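Local coordinates for protein chorismate mutase (Paraburkholderia phymatum, PDB 5TS9) that probably catalyses the rearrangement of chorismate to prephenate, as an all-helical chorismate mutase of the type II family, at residues S35-G40 / Q95-A100; T28-A33 / V156-A161. All coordinates share one frame; numbering follows the deposited sequence.

Contact 1. Residues S35-G40 / Q95-A100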
ATOM      1  N   SER A  35     -17.608  -4.917   5.980  1.00 24.81           N
ATOM      2  CA  SER A  35     -18.507  -3.893   6.484  1.00 22.58           C
ATOM      3  C   SER A  35     -18.676  -2.770   5.475  1.00 21.44           C
ATOM      4  O   SER A  35     -19.784  -2.257   5.278  1.00 21.04           O
ATOM      5  CB  SER A  35     -17.978  -3.343   7.806  1.00 28.14           C
ATOM      6  OG  SER A  35     -18.737  -2.207   8.195  1.00 29.90           O
ATOM      7  N   LYS A  36     -17.583  -2.356   4.838  1.00 24.60           N
ATOM      8  CA  LYS A  36     -17.668  -1.281   3.859  1.00 18.17           C
ATOM      9  C   LYS A  36     -18.356  -1.749   2.581  1.00 20.27           C
ATOM     10  O   LYS A  36     -19.008  -0.950   1.909  1.00 20.97           O
ATOM     11  CB  LYS A  36     -16.274  -0.727   3.575  1.00 21.70           C
ATOM     12  CG  LYS A  36     -15.757   0.098   4.759  1.00 20.94           C
ATOM     13  CD  LYS A  36     -14.377   0.655   4.520  1.00 21.83           C
ATOM     14  CE  LYS A  36     -13.910   1.486   5.731  1.00 23.47           C
ATOM     15  NZ  LYS A  36     -12.391   1.581   5.725  1.00 25.05           N
ATOM     16  N   TRP A  37     -18.247  -3.037   2.253  1.00 17.99           N
ATOM     17  CA  TRP A  37     -19.029  -3.603   1.162  1.00 18.43           C
ATOM     18  C   TRP A  37     -20.528  -3.534   1.466  1.00 19.96           C
ATOM     19  O   TRP A  37     -21.330  -3.188   0.591  1.00 26.47           O
ATOM     20  CB  TRP A  37     -18.584  -5.053   0.904  1.00 17.98           C
ATOM     21  CG  TRP A  37     -19.468  -5.833  -0.081  1.00 20.34           C
ATOM     22  CD1 TRP A  37     -20.597  -6.562   0.209  1.00 25.79           C
ATOM     23  CD2 TRP A  37     -19.266  -5.956  -1.493  1.00 25.15           C
ATOM     24  NE1 TRP A  37     -21.110  -7.119  -0.947  1.00 25.16           N
ATOM     25  CE2 TRP A  37     -20.311  -6.757  -2.002  1.00 28.58           C
ATOM     26  CE3 TRP A  37     -18.302  -5.454  -2.381  1.00 19.50           C
ATOM     27  CZ2 TRP A  37     -20.412  -7.083  -3.359  1.00 29.85           C
ATOM     28  CZ3 TRP A  37     -18.402  -5.782  -3.723  1.00 20.93           C
ATOM     29  CH2 TRP A  37     -19.457  -6.582  -4.201  1.00 24.00           C
ATOM     30  N   ASP A  38     -20.918  -3.838   2.707  1.00 20.65           N
ATOM     31  CA  ASP A  38     -22.328  -3.776   3.093  1.00 26.26           C
ATOM     32  C   ASP A  38     -22.847  -2.339   3.091  1.00 32.25           C
ATOM     33  O   ASP A  38     -23.942  -2.068   2.589  1.00 34.84           O
ATOM     34  CB  ASP A  38     -22.523  -4.407   4.475  1.00 23.43           C
ATOM     35  CG  ASP A  38     -22.222  -5.907   4.499  1.00 26.79           C
ATOM     36  OD1 ASP A  38     -22.071  -6.508   3.410  1.00 31.47           O
ATOM     37  OD2 ASP A  38     -22.118  -6.484   5.609  1.00 29.36           O
ATOM     38  N   THR A  39     -22.079  -1.397   3.652  1.00 28.70           N
ATOM     39  CA  THR A  39     -22.595  -0.050   3.895  1.00 31.89           C
ATOM     40  C   THR A  39     -22.275   0.929   2.779  1.00 34.78           C
ATOM     41  O   THR A  39     -22.920   1.979   2.695  1.00 35.41           O
ATOM     42  CB  THR A  39     -22.025   0.525   5.200  1.00 30.34           C
ATOM     43  OG1 THR A  39     -20.613   0.703   5.052  1.00 33.83           O
ATOM     44  CG2 THR A  39     -22.282  -0.392   6.367  1.00 30.90           C
ATOM     45  N   GLY A  40     -21.297   0.620   1.932  1.00 29.59           N
ATOM     46  CA  GLY A  40     -20.866   1.554   0.921  1.00 26.17           C
ATOM     47  C   GLY A  40     -19.941   2.642   1.414  1.00 27.18           C
ATOM     48  O   GLY A  40     -19.618   3.550   0.646  1.00 26.46           O
ATOM     49  N   GLN A  95     -16.513  -9.842  -9.176  1.00 18.41           N
ATOM     50  CA  GLN A  95     -17.314 -11.070  -9.144  1.00 24.78           C
ATOM     51  C   GLN A  95     -18.793 -10.802  -8.922  1.00 31.38           C
ATOM     52  O   GLN A  95     -19.626 -11.645  -9.287  1.00 34.05           O
ATOM     53  CB  GLN A  95     -16.797 -12.013  -8.046  1.00 28.78           C
ATOM     54  CG  GLN A  95     -15.408 -12.577  -8.320  1.00 42.25           C
ATOM     55  CD  GLN A  95     -14.631 -12.922  -7.048  1.00 58.17           C
ATOM     56  OE1 GLN A  95     -15.213 -13.081  -5.972  1.00 64.03           O
ATOM     57  NE2 GLN A  95     -13.306 -13.032  -7.170  1.00 60.04           N
ATOM     58  N   GLY A  96     -19.147  -9.651  -8.350  1.00 20.04           N
ATOM     59  CA  GLY A  96     -20.538  -9.337  -8.091  1.00 21.06           C
ATOM     60  C   GLY A  96     -21.032  -9.659  -6.702  1.00 26.12           C
ATOM     61  O   GLY A  96     -22.214  -9.414  -6.413  1.00 25.82           O
ATOM     62  N   ASP A  97     -20.182 -10.220  -5.840  1.00 24.05           N
ATOM     63  CA  ASP A  97     -20.580 -10.549  -4.477  0.56 27.05           C
ATOM     64  C   ASP A  97     -19.329 -10.710  -3.626  1.00 29.98           C
ATOM     65  O   ASP A  97     -18.244 -11.007  -4.137  1.00 27.46           O
ATOM     66  CB  ASP A  97     -21.430 -11.827  -4.424  0.56 33.71           C
ATOM     67  CG  ASP A  97     -22.374 -11.870  -3.223  0.56 35.38           C
ATOM     68  OD1 ASP A  97     -22.312 -10.973  -2.341  0.56 33.13           O
ATOM     69  OD2 ASP A  97     -23.190 -12.814  -3.171  0.56 40.33           O
ATOM     70  N   ALA A  98     -19.497 -10.498  -2.321  1.00 30.83           N
ATOM     71  CA  ALA A  98     -18.494 -10.686  -1.294  1.00 18.91           C
ATOM     72  C   ALA A  98     -18.760 -11.984  -0.552  1.00 22.77           C
ATOM     73  O   ALA A  98     -19.886 -12.492  -0.567  1.00 25.79           O
ATOM     74  CB  ALA A  98     -18.519  -9.512  -0.315  1.00 19.89           C
ATOM     75  N   PRO A  99     -17.746 -12.566   0.100  1.00 22.94           N
ATOM     76  CA  PRO A  99     -17.978 -13.793   0.884  1.00 21.48           C
ATOM     77  C   PRO A  99     -19.105 -13.620   1.901  1.00 27.65           C
ATOM     78  O   PRO A  99     -19.394 -12.514   2.368  1.00 24.68           O
ATOM     79  CB  PRO A  99     -16.625 -14.044   1.570  1.00 24.30           C
ATOM     80  CG  PRO A  99     -15.750 -12.880   1.245  1.00 26.64           C
ATOM     81  CD  PRO A  99     -16.316 -12.202   0.046  1.00 24.81           C
ATOM     82  N   ALA A 100     -19.768 -14.731   2.221  1.00 27.93           N
ATOM     83  CA  ALA A 100     -20.833 -14.759   3.217  1.00 34.98           C
ATOM     84  C   ALA A 100     -20.315 -14.888   4.660  1.00 36.22           C
ATOM     85  O   ALA A 100     -21.082 -15.279   5.545  1.00 36.94           O
ATOM     86  CB  ALA A 100     -21.802 -15.906   2.921  1.00 30.36           C
TER
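W37 meets A98 through one face of its indole ring. The contact lies at the surface, where the last turn of helix 16-39 faces the loop that follows helix 67-95. Early in 35-40, K36 turns to other partners. Its NZ is hydrogen-bonded to Q85 OE1 and to V43 O, so it ties this helix end to helix 67-95 and to the chain beyond the helix. W37 carries the whole contact on this side. Its CG lies anti to the backbone N (chi1 171°), which swings the indole out from the helix to the loop. A98 CB sits over the five-membered ring, 3.5 Å from its centroid and only 6° off the ring normal. This is a CH-pi contact from a single methyl group. The nearest ring atoms, W37 NE1 and CD1, are both 3.6 Å from A98 CB. The six-membered ring reaches further back along the loop. There W37 CZ2 comes within 3.6 Å of D97 CA, approaching obliquely, and G96 O lies near the ring plane at the edge, 4.2 Å from W37 CZ2. D38 follows W37, and its OD2 forms a salt bridge with R103, which also makes a hydrogen bond from NH1 to P99 O. One arginine thus bridges the helix end and the loop. The helix then ends, and G40 leaves it with positive phi. Helix 67-95 flanks both partners: W37 packs on its L89 and R93, while A98 and P99 rest on W92. The contact therefore joins the C-terminal end of helix 16-39 to the chain just after helix 67-95.

Contact 2. Residues T28-A33 / V156-A161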
ATOM      1  N   THR A  28      -7.630  -7.779  10.349  1.00 19.26           N
ATOM      2  CA  THR A  28      -8.894  -7.062  10.513  1.00 18.39           C
ATOM      3  C   THR A  28      -9.368  -6.413   9.210  1.00 14.64           C
ATOM      4  O   THR A  28     -10.561  -6.136   9.077  1.00 18.33           O
ATOM      5  CB  THR A  28      -8.789  -5.969  11.575  1.00 17.65           C
ATOM      6  OG1 THR A  28      -7.847  -4.973  11.135  1.00 17.12           O
ATOM      7  CG2 THR A  28      -8.358  -6.553  12.926  1.00 17.76           C
ATOM      8  N   ALA A  29      -8.462  -6.155   8.258  1.00 14.55           N
ATOM      9  CA  ALA A  29      -8.861  -5.588   6.964  1.00 18.41           C
ATOM     10  C   ALA A  29      -9.953  -6.415   6.281  1.00 19.90           C
ATOM     11  O   ALA A  29     -10.853  -5.859   5.632  1.00 17.97           O
ATOM     12  CB  ALA A  29      -7.644  -5.468   6.042  1.00 12.65           C
ATOM     13  N   ASP A  30      -9.889  -7.745   6.405  1.00 20.12           N
ATOM     14  CA  ASP A  30     -10.915  -8.583   5.787  1.00 18.31           C
ATOM     15  C   ASP A  30     -12.295  -8.239   6.329  1.00 21.04           C
ATOM     16  O   ASP A  30     -13.255  -8.119   5.564  1.00 27.50           O
ATOM     17  CB  ASP A  30     -10.619 -10.063   6.022  1.00 20.92           C
ATOM     18  CG  ASP A  30      -9.273 -10.478   5.473  1.00 27.91           C
ATOM     19  OD1 ASP A  30      -8.372  -9.619   5.399  1.00 27.19           O
ATOM     20  OD2 ASP A  30      -9.116 -11.665   5.117  1.00 34.89           O
ATOM     21  N   GLN A  31     -12.412  -8.049   7.646  1.00 22.65           N
ATOM     22  CA  GLN A  31     -13.728  -7.739   8.194  1.00 22.96           C
ATOM     23  C   GLN A  31     -14.102  -6.274   7.986  1.00 16.71           C
ATOM     24  O   GLN A  31     -15.294  -5.963   7.893  1.00 20.89           O
ATOM     25  CB  GLN A  31     -13.789  -8.098   9.679  1.00 19.83           C
ATOM     26  CG  GLN A  31     -14.053  -9.581   9.967  1.00 18.28           C
ATOM     27  CD  GLN A  31     -15.527  -9.928   9.839  1.00 23.04           C
ATOM     28  OE1 GLN A  31     -16.393  -9.053   9.942  1.00 26.84           O
ATOM     29  NE2 GLN A  31     -15.820 -11.201   9.633  1.00 25.87           N
ATOM     30  N   VAL A  32     -13.133  -5.355   7.944  1.00 15.99           N
ATOM     31  CA  VAL A  32     -13.515  -3.971   7.652  1.00 16.60           C
ATOM     32  C   VAL A  32     -13.988  -3.843   6.197  1.00 18.53           C
ATOM     33  O   VAL A  32     -14.970  -3.145   5.906  1.00 17.23           O
ATOM     34  CB  VAL A  32     -12.357  -3.016   7.980  1.00 15.58           C
ATOM     35  CG1 VAL A  32     -12.640  -1.628   7.390  1.00 16.96           C
ATOM     36  CG2 VAL A  32     -12.148  -2.938   9.535  1.00 16.82           C
ATOM     37  N   ALA A  33     -13.331  -4.552   5.277  1.00 16.89           N
ATOM     38  CA  ALA A  33     -13.773  -4.586   3.880  1.00 19.69           C
ATOM     39  C   ALA A  33     -15.216  -5.071   3.763  1.00 18.83           C
ATOM     40  O   ALA A  33     -16.023  -4.468   3.053  1.00 24.88           O
ATOM     41  CB  ALA A  33     -12.848  -5.485   3.058  1.00 14.99           C
ATOM     42  N   VAL A 156      -1.121 -14.417  -1.202  1.00 18.68           N
ATOM     43  CA  VAL A 156      -0.149 -13.505  -1.799  1.00 25.57           C
ATOM     44  C   VAL A 156      -0.491 -12.058  -1.474  1.00 25.97           C
ATOM     45  O   VAL A 156       0.402 -11.252  -1.175  1.00 18.33           O
ATOM     46  CB  VAL A 156      -0.060 -13.735  -3.322  1.00 27.46           C
ATOM     47  CG1 VAL A 156       0.678 -12.617  -3.987  1.00 23.13           C
ATOM     48  CG2 VAL A 156       0.626 -15.062  -3.612  1.00 26.04           C
ATOM     49  N   LEU A 157      -1.780 -11.699  -1.548  1.00 18.89           N
ATOM     50  CA  LEU A 157      -2.208 -10.341  -1.217  1.00 19.49           C
ATOM     51  C   LEU A 157      -1.819  -9.968   0.209  1.00 20.32           C
ATOM     52  O   LEU A 157      -1.291  -8.876   0.459  1.00 18.46           O
ATOM     53  CB  LEU A 157      -3.727 -10.205  -1.381  1.00 17.48           C
ATOM     54  CG  LEU A 157      -4.382  -8.944  -0.787  1.00 13.00           C
ATOM     55  CD1 LEU A 157      -3.870  -7.644  -1.453  1.00 11.56           C
ATOM     56  CD2 LEU A 157      -5.936  -8.993  -0.877  1.00 14.73           C
ATOM     57  N   HIS A 158      -2.120 -10.848   1.162  1.00 13.38           N
ATOM     58  CA  HIS A 158      -1.854 -10.525   2.562  1.00 17.35           C
ATOM     59  C   HIS A 158      -0.360 -10.527   2.869  1.00 14.88           C
ATOM     60  O   HIS A 158       0.097  -9.723   3.688  1.00 15.72           O
ATOM     61  CB  HIS A 158      -2.591 -11.495   3.467  1.00 15.03           C
ATOM     62  CG  HIS A 158      -4.065 -11.250   3.522  1.00 22.66           C
ATOM     63  ND1 HIS A 158      -4.932 -11.678   2.533  1.00 23.82           N
ATOM     64  CD2 HIS A 158      -4.826 -10.601   4.435  1.00 22.28           C
ATOM     65  CE1 HIS A 158      -6.165 -11.314   2.846  1.00 22.99           C
ATOM     66  NE2 HIS A 158      -6.129 -10.659   3.996  1.00 25.65           N
ATOM     67  N   ARG A 159       0.416 -11.400   2.225  1.00 14.87           N
ATOM     68  CA  ARG A 159       1.862 -11.340   2.437  1.00 14.19           C
ATOM     69  C   ARG A 159       2.443 -10.055   1.861  1.00 15.73           C
ATOM     70  O   ARG A 159       3.303  -9.413   2.486  1.00 13.84           O
ATOM     71  CB  ARG A 159       2.545 -12.568   1.830  1.00 17.72           C
ATOM     72  CG  ARG A 159       4.041 -12.667   2.181  1.00 16.08           C
ATOM     73  CD  ARG A 159       4.682 -13.951   1.618  1.00 23.35           C
ATOM     74  NE  ARG A 159       5.308 -13.681   0.329  1.00 42.69           N
ATOM     75  CZ  ARG A 159       4.829 -14.089  -0.844  1.00 52.80           C
ATOM     76  NH1 ARG A 159       3.718 -14.810  -0.895  1.00 54.94           N
ATOM     77  NH2 ARG A 159       5.469 -13.786  -1.968  1.00 55.08           N
ATOM     78  N   ALA A 160       1.980  -9.659   0.671  1.00 20.21           N
ATOM     79  CA  ALA A 160       2.434  -8.399   0.086  1.00 18.07           C
ATOM     80  C   ALA A 160       2.158  -7.236   1.026  1.00 16.24           C
ATOM     81  O   ALA A 160       3.025  -6.379   1.242  1.00 13.19           O
ATOM     82  CB  ALA A 160       1.759  -8.167  -1.266  1.00 17.69           C
ATOM     83  N   ALA A 161       0.969  -7.207   1.619  1.00 11.85           N
ATOM     84  CA  ALA A 161       0.623  -6.123   2.522  1.00 13.01           C
ATOM     85  C   ALA A 161       1.301  -6.282   3.877  1.00 14.61           C
ATOM     86  O   ALA A 161       1.554  -5.279   4.561  1.00 16.17           O
ATOM     87  CB  ALA A 161      -0.908  -6.034   2.668  1.00 13.55           C
TER
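D30 and H158 make the contact between helix 16-39 and helix 156-165, and it is almost wholly polar. The hydrogen bond runs from H158 NE2 to D30 OD1. It is 2.8 Å long and nearly straight (N-H...O 177°). OD1 is met on its syn lone pair, the side of the other oxygen. It also lies in the ring plane of H158, so the bond leaves the imidazole at its edge. The carboxylate does not lie flat with the ring, and the two planes are 52° apart. D30 OD2 stays close, 3.3 Å from H158 NE2. The side chains come from opposite directions; H158 CG lies anti to its carbonyl carbon (chi1 -74°), which points the ring at helix 16-39. On the far side of the ring, H158 ND1 is hydrogen-bonded to D155, just before the helix segment. Both ring nitrogens thus face aspartates, which fixes the rotation of the ring and would probably favour a protonated imidazole.

Apolar side chains of the two segments pack on residues outside them. A29 and A161 both touch V84 of helix 67-95, and A161 also rests on L26. Other residues of helix 156-165 meet the second subunit: L157 packs on A160 of that subunit, A160 on its L157, and V156 on its V156. R159 NH2 is hydrogen-bonded to N91 of the second subunit.

The arrangement is a histidine-carboxylate hydrogen bond between two helices of an all-helical fold. It joins the first long helix of the type II chorismate mutase region to the C-terminal helix, which itself packs in the dimer interface.

Both contacts use helix 16-39, at adjoining places. Residues 28-33 serve contact 2, and 35-40, at the end of the helix, serve contact 1. Their centres are 15 Å apart, on the same side of the chain's centre. Contact 1 lies at the surface, with its centre about 22 Å from the centre of the chain, while the centre of contact 2 is about 9 Å from it. Along the chain the order is 28-33, 35-40, 95-100 and 156-161, so contact 1 falls within the span of contact 2. One helix is thus tied first to the C-terminal helix and then to the loop after helix 67-95. Helix 67-95 packs beside both contacts.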